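Formate dehydrogenase (Staphylococcus aureus, PDB 6TTB) probably catalyses the NAD-dependent oxidation of formate to carbon dioxide, binding NAD on its Rossmann-type domain, in the cleft between two domains. Local coordinates at residues A[243-248]-A[271-276]; A[146-151]-A[201-206]; A[111-116]-A[135-140]. All coordinates share one frame; numbering follows the deposited sequence.

Contact 1: residues A[243-248]-A[271-276]; sequences ITIHAP and LVNTAR. With NAD (nicotinamide-adenine-dinucleotide), chain C.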
loop_
_atom_site.group_PDB
_atom_site.type_symbol
_atom_site.label_atom_id
_atom_site.label_comp_id
_atom_site.label_asym_id
_atom_site.label_seq_id
_atom_site.Cartn_x
_atom_site.Cartn_y
_atom_site.Cartn_z
ATOM N N ILE A 243 -10.698 4.083 -7.931
ATOM C CA ILE A 243 -11.912 4.218 -7.156
ATOM C C ILE A 243 -11.840 3.300 -5.953
ATOM O O ILE A 243 -11.450 2.116 -6.049
ATOM C CB ILE A 243 -13.122 3.842 -8.029
ATOM C CG1 ILE A 243 -13.406 4.901 -9.101
ATOM C CG2 ILE A 243 -14.347 3.602 -7.179
ATOM C CD1 ILE A 243 -14.300 4.437 -10.247
ATOM N N THR A 244 -12.288 3.814 -4.820
ATOM C CA THR A 244 -12.395 2.999 -3.636
ATOM C C THR A 244 -13.840 3.030 -3.196
ATOM O O THR A 244 -14.478 4.097 -3.239
ATOM C CB THR A 244 -11.360 3.435 -2.570
ATOM O OG1 THR A 244 -11.458 2.645 -1.396
ATOM C CG2 THR A 244 -11.454 4.869 -2.132
ATOM N N ILE A 245 -14.323 1.874 -2.728
ATOM C CA ILE A 245 -15.738 1.626 -2.441
ATOM C C ILE A 245 -15.953 1.676 -0.948
ATOM O O ILE A 245 -15.299 0.936 -0.197
ATOM C CB ILE A 245 -16.113 0.229 -2.937
ATOM C CG1 ILE A 245 -15.624 -0.012 -4.370
ATOM C CG2 ILE A 245 -17.564 -0.074 -2.709
ATOM C CD1 ILE A 245 -16.593 0.192 -5.466
ATOM N N HIS A 246 -16.905 2.482 -0.529
ATOM C CA HIS A 246 -17.250 2.565 0.891
ATOM C C HIS A 246 -18.744 2.619 1.041
ATOM O O HIS A 246 -19.251 3.401 1.835
ATOM C CB HIS A 246 -16.498 3.732 1.619
ATOM C CG HIS A 246 -15.021 3.584 1.455
ATOM N ND1 HIS A 246 -14.326 2.583 2.109
ATOM C CD2 HIS A 246 -14.178 4.069 0.483
ATOM C CE1 HIS A 246 -13.077 2.605 1.703
ATOM N NE2 HIS A 246 -12.968 3.508 0.683
ATOM N N ALA A 247 -19.425 1.821 0.215
ATOM C CA ALA A 247 -20.875 1.791 0.152
ATOM C C ALA A 247 -21.370 0.483 0.776
ATOM O O ALA A 247 -20.680 -0.543 0.715
ATOM C CB ALA A 247 -21.300 1.897 -1.295
ATOM N N PRO A 248 -22.583 0.454 1.388
ATOM C CA PRO A 248 -23.104 -0.782 1.999
ATOM C C PRO A 248 -23.547 -1.712 0.878
ATOM O O PRO A 248 -23.489 -1.343 -0.288
ATOM C CB PRO A 248 -24.273 -0.311 2.899
ATOM C CG PRO A 248 -24.077 1.193 3.003
ATOM C CD PRO A 248 -23.451 1.604 1.662
ATOM N N LEU A 271 -9.043 -0.250 -8.791
ATOM C CA LEU A 271 -10.268 -0.412 -8.050
ATOM C C LEU A 271 -9.928 -1.014 -6.725
ATOM O O LEU A 271 -9.250 -2.057 -6.689
ATOM C CB LEU A 271 -11.222 -1.373 -8.812
ATOM C CG LEU A 271 -12.642 -1.528 -8.229
ATOM C CD1 LEU A 271 -13.348 -0.187 -8.045
ATOM C CD2 LEU A 271 -13.451 -2.411 -9.057
ATOM N N VAL A 272 -10.507 -0.413 -5.662
ATOM C CA VAL A 272 -10.260 -0.894 -4.325
ATOM C C VAL A 272 -11.592 -1.016 -3.650
ATOM O O VAL A 272 -12.403 -0.105 -3.683
ATOM C CB VAL A 272 -9.308 -0.005 -3.517
ATOM C CG1 VAL A 272 -9.415 -0.252 -2.021
ATOM C CG2 VAL A 272 -7.908 -0.259 -3.932
ATOM N N ASN A 273 -11.799 -2.185 -3.072
ATOM C CA ASN A 273 -13.059 -2.497 -2.487
ATOM C C ASN A 273 -12.800 -3.268 -1.205
ATOM O O ASN A 273 -12.499 -4.451 -1.240
ATOM C CB ASN A 273 -13.927 -3.260 -3.442
ATOM C CG ASN A 273 -15.145 -3.817 -2.748
ATOM O OD1 ASN A 273 -15.548 -3.294 -1.686
ATOM N ND2 ASN A 273 -15.761 -4.864 -3.349
ATOM N N THR A 274 -12.904 -2.545 -0.100
ATOM C CA THR A 274 -12.912 -3.098 1.202
ATOM C C THR A 274 -14.305 -2.904 1.854
ATOM O O THR A 274 -14.403 -2.757 3.110
ATOM C CB THR A 274 -12.004 -2.223 2.027
ATOM O OG1 THR A 274 -12.442 -0.861 1.788
ATOM C CG2 THR A 274 -10.556 -2.463 1.681
ATOM N N ALA A 275 -15.364 -2.774 1.014
ATOM C CA ALA A 275 -16.723 -2.645 1.528
ATOM C C ALA A 275 -17.377 -4.030 1.550
ATOM O O ALA A 275 -17.283 -4.708 2.567
ATOM C CB ALA A 275 -17.510 -1.591 0.815
ATOM N N ARG A 276 -17.950 -4.506 0.440
ATOM C CA ARG A 276 -18.360 -5.915 0.428
ATOM C C ARG A 276 -18.131 -6.557 -0.941
ATOM O O ARG A 276 -18.447 -5.973 -1.955
ATOM C CB ARG A 276 -19.773 -6.204 0.997
ATOM C CG ARG A 276 -20.323 -5.191 1.988
ATOM C CD ARG A 276 -20.814 -5.796 3.288
ATOM N NE ARG A 276 -21.526 -4.769 4.082
ATOM C CZ ARG A 276 -22.829 -4.787 4.385
ATOM N NH1 ARG A 276 -23.590 -5.782 3.970
ATOM N NH2 ARG A 276 -23.373 -3.781 5.058
HETATM P PA NAD C . -21.667 4.485 6.157
HETATM O O1A NAD C . -23.127 4.226 6.312
HETATM O O2A NAD C . -20.953 5.544 6.976
HETATM O O5B NAD C . -21.291 4.638 4.597
HETATM C C5B NAD C . -22.213 4.254 3.556
HETATM C C4B NAD C . -22.608 5.500 2.802
HETATM O O4B NAD C . -22.801 5.124 1.425
HETATM C C3B NAD C . -23.912 6.181 3.280
HETATM O O3B NAD C . -23.752 7.418 3.975
HETATM C C2B NAD C . -24.763 6.358 2.016
HETATM O O2B NAD C . -25.183 7.691 1.809
HETATM C C1B NAD C . -23.892 5.815 0.875
HETATM N N9A NAD C . -24.633 4.947 -0.047
HETATM C C8A NAD C . -25.892 4.399 0.162
HETATM N N7A NAD C . -26.383 3.799 -0.898
HETATM C C5A NAD C . -25.448 4.042 -1.903
HETATM C C6A NAD C . -25.406 3.722 -3.291
HETATM N N6A NAD C . -26.384 3.134 -3.956
HETATM N N1A NAD C . -24.354 4.194 -4.007
HETATM C C2A NAD C . -23.374 4.839 -3.353
HETATM N N3A NAD C . -23.284 5.157 -2.059
HETATM C C4A NAD C . -24.357 4.739 -1.379
HETATM O O3 NAD C . -20.934 3.138 6.420
HETATM P PN NAD C . -19.391 3.038 6.634
HETATM O O1N NAD C . -19.182 2.946 8.123
HETATM O O2N NAD C . -18.707 4.133 5.869
HETATM O O5D NAD C . -19.102 1.607 5.931
HETATM C C5D NAD C . -18.696 1.572 4.528
HETATM C C4D NAD C . -18.817 0.159 4.074
HETATM O O4D NAD C . -17.604 -0.535 4.455
HETATM C C3D NAD C . -20.006 -0.578 4.735
HETATM O O3D NAD C . -21.039 -0.891 3.812
HETATM C C2D NAD C . -19.377 -1.801 5.410
HETATM O O2D NAD C . -19.985 -3.052 5.117
HETATM C C1D NAD C . -17.932 -1.816 4.946
HETATM N N1N NAD C . -17.064 -2.144 6.088
HETATM C C2N NAD C . -16.159 -3.245 5.988
HETATM C C3N NAD C . -15.313 -3.579 7.070
HETATM C C7N NAD C . -14.147 -4.549 6.871
HETATM O O7N NAD C . -13.730 -5.177 7.843
HETATM N N7N NAD C . -13.594 -4.670 5.647
HETATM C C4N NAD C . -15.564 -2.937 8.339
HETATM C C5N NAD C . -16.488 -1.874 8.425
HETATM C C6N NAD C . -17.248 -1.514 7.294
HETATM O O HOH W 1 -15.225 0.099 3.293
#

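Contact 2: residues A[146-151]-A[201-206]; sequences SVAEHA and QLVAER. With NAD (nicotinamide-adenine-dinucleotide), chain C.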
loop_
_atom_site.group_PDB
_atom_site.type_symbol
_atom_site.label_atom_id
_atom_site.label_comp_id
_atom_site.label_asym_id
_atom_site.label_seq_id
_atom_site.Cartn_x
_atom_site.Cartn_y
_atom_site.Cartn_z
ATOM N N SER A 146 -9.708 1.458 10.842
ATOM C CA SER A 146 -8.932 0.349 10.347
ATOM C C SER A 146 -9.143 0.210 8.865
ATOM O O SER A 146 -8.167 0.027 8.116
ATOM C CB SER A 146 -9.300 -0.914 11.033
ATOM O OG SER A 146 -8.314 -1.907 10.817
ATOM N N VAL A 147 -10.422 0.221 8.455
ATOM C CA VAL A 147 -10.767 -0.065 7.065
ATOM C C VAL A 147 -10.284 1.087 6.187
ATOM O O VAL A 147 -9.706 0.858 5.115
ATOM C CB VAL A 147 -12.272 -0.397 6.910
ATOM C CG1 VAL A 147 -12.701 -0.582 5.491
ATOM C CG2 VAL A 147 -12.639 -1.631 7.715
ATOM N N ALA A 148 -10.297 2.301 6.699
ATOM C CA ALA A 148 -9.807 3.390 5.873
ATOM C C ALA A 148 -8.351 3.177 5.588
ATOM O O ALA A 148 -7.921 3.277 4.414
ATOM C CB ALA A 148 -10.000 4.691 6.539
ATOM N N GLU A 149 -7.583 2.884 6.669
ATOM C CA GLU A 149 -6.151 2.636 6.523
ATOM C C GLU A 149 -5.965 1.548 5.458
ATOM O O GLU A 149 -5.153 1.661 4.534
ATOM C CB GLU A 149 -5.536 2.153 7.825
ATOM C CG GLU A 149 -5.596 3.114 8.973
ATOM C CD GLU A 149 -4.913 2.630 10.274
ATOM O OE1 GLU A 149 -4.408 1.512 10.283
ATOM O OE2 GLU A 149 -4.840 3.425 11.279
ATOM N N HIS A 150 -6.703 0.455 5.589
ATOM C CA HIS A 150 -6.462 -0.626 4.650
ATOM C C HIS A 150 -6.686 -0.126 3.225
ATOM O O HIS A 150 -6.019 -0.558 2.296
ATOM C CB HIS A 150 -7.402 -1.740 4.929
ATOM C CG HIS A 150 -6.835 -3.039 4.557
ATOM N ND1 HIS A 150 -6.060 -3.795 5.450
ATOM C CD2 HIS A 150 -6.930 -3.754 3.413
ATOM C CE1 HIS A 150 -5.735 -4.937 4.863
ATOM N NE2 HIS A 150 -6.269 -4.934 3.613
ATOM N N ALA A 151 -7.666 0.775 3.039
ATOM C CA ALA A 151 -7.954 1.159 1.657
ATOM C C ALA A 151 -6.855 2.048 1.078
ATOM O O ALA A 151 -6.524 1.928 -0.090
ATOM C CB ALA A 151 -9.355 1.760 1.476
ATOM N N GLN A 201 -15.230 9.199 4.326
ATOM C CA GLN A 201 -14.733 10.470 4.834
ATOM C C GLN A 201 -13.375 10.305 5.543
ATOM O O GLN A 201 -12.480 11.160 5.414
ATOM C CB GLN A 201 -15.795 11.068 5.697
ATOM C CG GLN A 201 -16.728 11.954 4.878
ATOM C CD GLN A 201 -17.934 12.377 5.680
ATOM O OE1 GLN A 201 -17.800 12.799 6.836
ATOM N NE2 GLN A 201 -19.117 12.063 5.168
ATOM N N LEU A 202 -13.218 9.183 6.250
ATOM C CA LEU A 202 -11.972 8.896 6.919
ATOM C C LEU A 202 -10.897 8.727 5.848
ATOM O O LEU A 202 -9.727 9.094 6.031
ATOM C CB LEU A 202 -12.116 7.628 7.762
ATOM C CG LEU A 202 -12.883 7.801 9.073
ATOM C CD1 LEU A 202 -13.365 6.427 9.635
ATOM C CD2 LEU A 202 -12.032 8.494 10.062
ATOM N N VAL A 203 -11.316 8.261 4.683
ATOM C CA VAL A 203 -10.363 7.940 3.659
ATOM C C VAL A 203 -9.970 9.234 3.009
ATOM O O VAL A 203 -8.824 9.407 2.622
ATOM C CB VAL A 203 -10.986 6.989 2.663
ATOM C CG1 VAL A 203 -10.307 7.064 1.338
ATOM C CG2 VAL A 203 -10.999 5.583 3.211
ATOM N N ALA A 204 -10.921 10.172 2.925
ATOM C CA ALA A 204 -10.594 11.445 2.283
ATOM C C ALA A 204 -9.547 12.163 3.110
ATOM O O ALA A 204 -8.565 12.644 2.567
ATOM C CB ALA A 204 -11.807 12.289 2.024
ATOM N N GLU A 205 -9.734 12.140 4.424
ATOM C CA GLU A 205 -8.881 12.890 5.317
ATOM C C GLU A 205 -7.462 12.404 5.123
ATOM O O GLU A 205 -6.535 13.207 4.983
ATOM C CB GLU A 205 -9.298 12.669 6.771
ATOM C CG GLU A 205 -10.080 13.842 7.333
ATOM C CD GLU A 205 -11.111 13.397 8.354
ATOM O OE1 GLU A 205 -10.729 12.582 9.257
ATOM O OE2 GLU A 205 -12.311 13.830 8.245
ATOM N N ARG A 206 -7.307 11.081 5.096
ATOM C CA ARG A 206 -5.980 10.518 4.987
ATOM C C ARG A 206 -5.487 10.663 3.559
ATOM O O ARG A 206 -4.311 10.759 3.366
ATOM C CB ARG A 206 -5.910 9.065 5.428
ATOM C CG ARG A 206 -6.455 8.839 6.822
ATOM C CD ARG A 206 -6.606 7.335 6.998
ATOM N NE ARG A 206 -6.763 7.097 8.426
ATOM C CZ ARG A 206 -7.507 7.878 9.223
ATOM N NH1 ARG A 206 -8.228 8.839 8.675
ATOM N NH2 ARG A 206 -7.527 7.689 10.535
HETATM P PA NAD C . -21.667 4.485 6.157
HETATM O O1A NAD C . -23.127 4.226 6.312
HETATM O O2A NAD C . -20.953 5.544 6.976
HETATM O O5B NAD C . -21.291 4.638 4.597
HETATM C C5B NAD C . -22.213 4.254 3.556
HETATM C C4B NAD C . -22.608 5.500 2.802
HETATM O O4B NAD C . -22.801 5.124 1.425
HETATM C C3B NAD C . -23.912 6.181 3.280
HETATM O O3B NAD C . -23.752 7.418 3.975
HETATM C C2B NAD C . -24.763 6.358 2.016
HETATM O O2B NAD C . -25.183 7.691 1.809
HETATM C C1B NAD C . -23.892 5.815 0.875
HETATM N N9A NAD C . -24.633 4.947 -0.047
HETATM C C8A NAD C . -25.892 4.399 0.162
HETATM N N7A NAD C . -26.383 3.799 -0.898
HETATM C C5A NAD C . -25.448 4.042 -1.903
HETATM C C6A NAD C . -25.406 3.722 -3.291
HETATM N N6A NAD C . -26.384 3.134 -3.956
HETATM N N1A NAD C . -24.354 4.194 -4.007
HETATM C C2A NAD C . -23.374 4.839 -3.353
HETATM N N3A NAD C . -23.284 5.157 -2.059
HETATM C C4A NAD C . -24.357 4.739 -1.379
HETATM O O3 NAD C . -20.934 3.138 6.420
HETATM P PN NAD C . -19.391 3.038 6.634
HETATM O O1N NAD C . -19.182 2.946 8.123
HETATM O O2N NAD C . -18.707 4.133 5.869
HETATM O O5D NAD C . -19.102 1.607 5.931
HETATM C C5D NAD C . -18.696 1.572 4.528
HETATM C C4D NAD C . -18.817 0.159 4.074
HETATM O O4D NAD C . -17.604 -0.535 4.455
HETATM C C3D NAD C . -20.006 -0.578 4.735
HETATM O O3D NAD C . -21.039 -0.891 3.812
HETATM C C2D NAD C . -19.377 -1.801 5.410
HETATM O O2D NAD C . -19.985 -3.052 5.117
HETATM C C1D NAD C . -17.932 -1.816 4.946
HETATM N N1N NAD C . -17.064 -2.144 6.088
HETATM C C2N NAD C . -16.159 -3.245 5.988
HETATM C C3N NAD C . -15.313 -3.579 7.070
HETATM C C7N NAD C . -14.147 -4.549 6.871
HETATM O O7N NAD C . -13.730 -5.177 7.843
HETATM N N7N NAD C . -13.594 -4.670 5.647
HETATM C C4N NAD C . -15.564 -2.937 8.339
HETATM C C5N NAD C . -16.488 -1.874 8.425
HETATM C C6N NAD C . -17.248 -1.514 7.294
HETATM O O HOH W 2 -5.614 5.847 10.773
#

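Contact 3: residues A[111-116]-A[135-140]; sequences LKLAIT and GVVEVT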
loop_
_atom_site.group_PDB
_atom_site.type_symbol
_atom_site.label_atom_id
_atom_site.label_comp_id
_atom_site.label_asym_id
_atom_site.label_seq_id
_atom_site.Cartn_x
_atom_site.Cartn_y
_atom_site.Cartn_z
ATOM N N LEU A 111 -34.338 -18.407 19.255
ATOM C CA LEU A 111 -33.283 -17.487 18.910
ATOM C C LEU A 111 -33.877 -16.072 18.822
ATOM O O LEU A 111 -34.956 -15.860 18.312
ATOM C CB LEU A 111 -32.731 -17.953 17.574
ATOM C CG LEU A 111 -31.943 -16.912 16.814
ATOM C CD1 LEU A 111 -30.606 -16.685 17.485
ATOM C CD2 LEU A 111 -31.764 -17.351 15.392
ATOM N N LYS A 112 -33.194 -15.120 19.384
ATOM C CA LYS A 112 -33.832 -13.861 19.626
ATOM C C LYS A 112 -32.903 -12.787 19.115
ATOM O O LYS A 112 -33.359 -11.730 18.651
ATOM C CB LYS A 112 -34.146 -13.734 21.117
ATOM C CG LYS A 112 -35.179 -14.727 21.677
ATOM C CD LYS A 112 -35.440 -14.514 23.195
ATOM C CE LYS A 112 -34.575 -15.359 24.144
ATOM N NZ LYS A 112 -35.006 -16.784 24.138
ATOM N N LEU A 113 -31.592 -13.123 19.089
ATOM C CA LEU A 113 -30.569 -12.101 18.829
ATOM C C LEU A 113 -29.401 -12.698 18.056
ATOM O O LEU A 113 -28.757 -13.684 18.471
ATOM C CB LEU A 113 -30.125 -11.424 20.140
ATOM C CG LEU A 113 -29.289 -10.147 19.976
ATOM C CD1 LEU A 113 -29.856 -9.200 18.953
ATOM C CD2 LEU A 113 -29.001 -9.415 21.337
ATOM N N ALA A 114 -29.178 -12.119 16.887
ATOM C CA ALA A 114 -28.008 -12.464 16.103
ATOM C C ALA A 114 -27.032 -11.295 16.134
ATOM O O ALA A 114 -27.281 -10.233 15.560
ATOM C CB ALA A 114 -28.423 -12.797 14.696
ATOM N N ILE A 115 -25.933 -11.485 16.851
ATOM C CA ILE A 115 -24.955 -10.410 16.949
ATOM C C ILE A 115 -23.875 -10.669 15.914
ATOM O O ILE A 115 -23.356 -11.797 15.839
ATOM C CB ILE A 115 -24.352 -10.383 18.354
ATOM C CG1 ILE A 115 -25.413 -10.406 19.454
ATOM C CG2 ILE A 115 -23.402 -9.214 18.505
ATOM C CD1 ILE A 115 -24.757 -10.440 20.775
ATOM N N THR A 116 -23.550 -9.629 15.152
ATOM C CA THR A 116 -22.407 -9.623 14.277
ATOM C C THR A 116 -21.181 -9.061 15.033
ATOM O O THR A 116 -21.018 -7.845 15.173
ATOM C CB THR A 116 -22.688 -8.732 13.054
ATOM O OG1 THR A 116 -23.850 -9.112 12.280
ATOM C CG2 THR A 116 -21.483 -8.572 12.175
ATOM N N GLY A 135 -33.765 -10.233 16.443
ATOM C CA GLY A 135 -33.075 -8.967 16.281
ATOM C C GLY A 135 -31.685 -9.197 15.719
ATOM O O GLY A 135 -31.071 -10.219 16.006
ATOM N N VAL A 136 -31.181 -8.225 14.980
ATOM C CA VAL A 136 -29.873 -8.335 14.361
ATOM C C VAL A 136 -29.097 -7.038 14.580
ATOM O O VAL A 136 -29.559 -5.937 14.187
ATOM C CB VAL A 136 -30.020 -8.612 12.863
ATOM C CG1 VAL A 136 -28.710 -8.470 12.136
ATOM C CG2 VAL A 136 -30.656 -9.986 12.618
ATOM N N VAL A 137 -27.896 -7.166 15.166
ATOM C CA VAL A 137 -27.153 -5.993 15.569
ATOM C C VAL A 137 -25.704 -6.272 15.312
ATOM O O VAL A 137 -25.223 -7.345 15.640
ATOM C CB VAL A 137 -27.363 -5.630 17.049
ATOM C CG1 VAL A 137 -28.826 -5.555 17.363
ATOM C CG2 VAL A 137 -26.710 -6.652 17.941
ATOM N N GLU A 138 -25.009 -5.256 14.811
ATOM C CA GLU A 138 -23.584 -5.301 14.667
ATOM C C GLU A 138 -23.026 -4.113 15.459
ATOM O O GLU A 138 -23.805 -3.350 15.999
ATOM C CB GLU A 138 -23.223 -5.371 13.164
ATOM C CG GLU A 138 -23.483 -4.083 12.341
ATOM C CD GLU A 138 -23.578 -4.249 10.795
ATOM O OE1 GLU A 138 -23.848 -5.374 10.299
ATOM O OE2 GLU A 138 -23.503 -3.237 10.085
ATOM N N VAL A 139 -21.681 -3.995 15.526
ATOM C CA VAL A 139 -20.934 -3.033 16.337
ATOM C C VAL A 139 -20.502 -1.832 15.474
ATOM O O VAL A 139 -19.324 -1.607 15.160
ATOM C CB VAL A 139 -19.696 -3.726 16.914
ATOM C CG1 VAL A 139 -18.999 -2.841 17.941
ATOM C CG2 VAL A 139 -20.039 -5.101 17.490
ATOM N N THR A 140 -21.461 -1.010 15.119
ATOM C CA THR A 140 -21.170 0.127 14.289
ATOM C C THR A 140 -20.007 0.895 14.914
ATOM O O THR A 140 -19.943 1.068 16.118
ATOM C CB THR A 140 -22.460 0.902 14.012
ATOM O OG1 THR A 140 -23.440 -0.115 13.733
ATOM C CG2 THR A 140 -22.372 1.835 12.830
#

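Contact 1: residues A[243-248]-A[271-276]
Ile245 is the main bump of this contact; Leu271, Asn273 and Ala275 make the hollow that takes it. Its two branches point along the neighbouring strand in opposite directions. CG1 stands beside the backbone N (chi1 -48°), which leaves the CG2 methyl anti to that N and facing Ala275 CB at 3.8 Å, while CG1 passes Asn273 CB at an oblique angle, also at 3.8 Å, and carries CD1 back to Leu271 CD1. Leu271 CD1 also rests against Ile243 CG2, 4.0 Å away. Beneath these side chains the backbones run parallel: Val272 N donates to Ile243 O at 2.7 Å, and Ile245 N to Val272 O. These are neighbouring strands of a beta-alpha-beta unit, linked through helix 259-264, in the parallel sheet of the Rossmann-type NAD-binding domain, and the turns at their C-terminal ends face the cofactor. On the other face Thr244 and Val272 lie side by side, OG1 3.6 Å from CG1, under helix 144-160. Thr244 OG1 also shares a hydrogen bond of 2.7 Å with His246 NE2, which, with the water on ND1, would limit rotation of the ring; that water donates to O4D of NAD. Beyond the strands, the Ala275 methyl is a small bump received by two backbone carbonyls, Ala247 O at 3.3 Å and Ile245 O slightly farther away. An Asx turn, in which Ala275 N donates to Asn273 OD1, shapes the chain at this point, and Asn273 ND2 bonds onward to Arg276 O, approaching from above that carbonyl's plane. Thr274 O accepts from the nicotinamide amide N7N in a nearly straight bond (171°), and Arg276 NE donates to the ribose hydroxyl O2D, with Asp122 salt-bridged to NH1 of the same guanidinium.

Contact 2: residues A[146-151]-A[201-206]
Ala148 turns its methyl straight at helix 198-207, where Leu202, Val203 and Arg206 receive it. Val203 CG2 comes nearest, 3.6 Å from Ala148 CB, and Leu202 CB follows at 3.8 Å; the Arg206 CD methylene lies farther along. Val203 owes this contact to its rotation: CG2 sits beside its own backbone N while CG1 is anti to it (chi1 156°). So small a residue at the crossing lets the axes of helical segments 146-151 and 201-206 approach to 8.8 Å, at a signed crossing angle of -51°. The second pair of side chains is polar and reaches across the helices obliquely. The Arg206 chain, extended from CG to NE, passes Glu149 CG, and the carboxylate and guanidinium planes are 30° apart. Their charged atoms do not meet; a water lying in the guanidinium plane, at its edge, accepts from Arg206 NH2 at 2.7 Å and donates to Glu149 OE2 at 2.6 Å. Arg206 NH1 is turned the other way, back to Leu202 O of its own helix at 3.1 Å. That carbonyl also accepts the helical bond from Arg206 N, the two donors approaching from opposite faces of its plane. One turn of helix 144-160 thus serves several surfaces: Val147 packs its CG2 methyl against C4N of the nicotinamide, the carbon that exchanges hydride in NAD enzymes, while Glu149 OE1 forms a salt bridge with Arg160 of the second subunit. Backbone amides of Leu186 and Gln187 of that subunit bond the same carboxylate. Direct cohesion between the two helices is therefore apolar, and the charged groups are joined through water; with cationic and amide partners from the other subunit, Glu149 is probably held as a carboxylate, tying this helix crossing to the dimer interface.

Contact 3: residues A[111-116]-A[135-140]
Lys112 O accepts from Gly135 N at 2.7 Å with an N-H...O angle of 171°, the shortest of four backbone bonds that zip these two parallel strands together. The ladder continues as Ala114 N donates to Gly135 O, Val137 N to Ala114 O at 3.2 Å, and Thr116 N to Val137 O at 2.9 Å. Gly135 O receives more than the amide: Leu113 CA lies 3.4 Å from Gly135 O in a CA-H...O contact, and a methyl of the same leucine joins it. With CG anti to the backbone N (chi1 -168°) and chi2 near 46°, CD1 is brought beside the carbonyl of the glycine, whose lack of a side chain leaves the backbone accessible. The same CD1 methyl also packs on Val137 CG1, 4.1 Å away. Ile115 adds its CG2 methyl next to Val137 CG2 on this same face, which helix 330-348 covers through Leu113 and Ile115. The strands belong to a beta-alpha-beta unit whose connection runs through helix 126-131, in a five-stranded parallel sheet of order 2-1-3-4-5, consistent with the flavodoxin-like substrate-binding domain of the D-2-hydroxyacid dehydrogenase family. Strand 135-138 is its outermost strand on this side, although Val136 also bonds through its backbone to Ile359 near the end of the chain. On the opposite face, Ala114 CB meets Val136 CG2 at 4.1 Å, and Val136 packs against helix 126-131. Farther along, Thr116 and Glu138 lie side by side and point the same way. Both polar ends meet the hydroxyl of Ser121, Thr116 through OG1 and Glu138 through OE1. The Glu138 side chain is about 6 Å from NAD, consistent with this end of the pair bordering the cofactor cleft.

Overall arrangement
Along the chain, contact 3 closes first, then contact 2, then contact 1. Contacts 1 and 2 share the NAD-binding half of the subunit, their centres 11 Å apart: helix 144-160 lies over the strands of contact 1, packing Ala151 on Thr244 and His246, and both contacts touch NAD. Contact 3 belongs to the other sheet, with centres about 24 Å from contact 1 and 26 Å from contact 2, and touches neither. Its strand 135-138 is followed directly by helix 144-160, so the chain crosses here from one sheet to a helix that packs on the other. NAD thus lies between two parallel-sheet units, in keeping with the two-domain build of this dehydrogenase family.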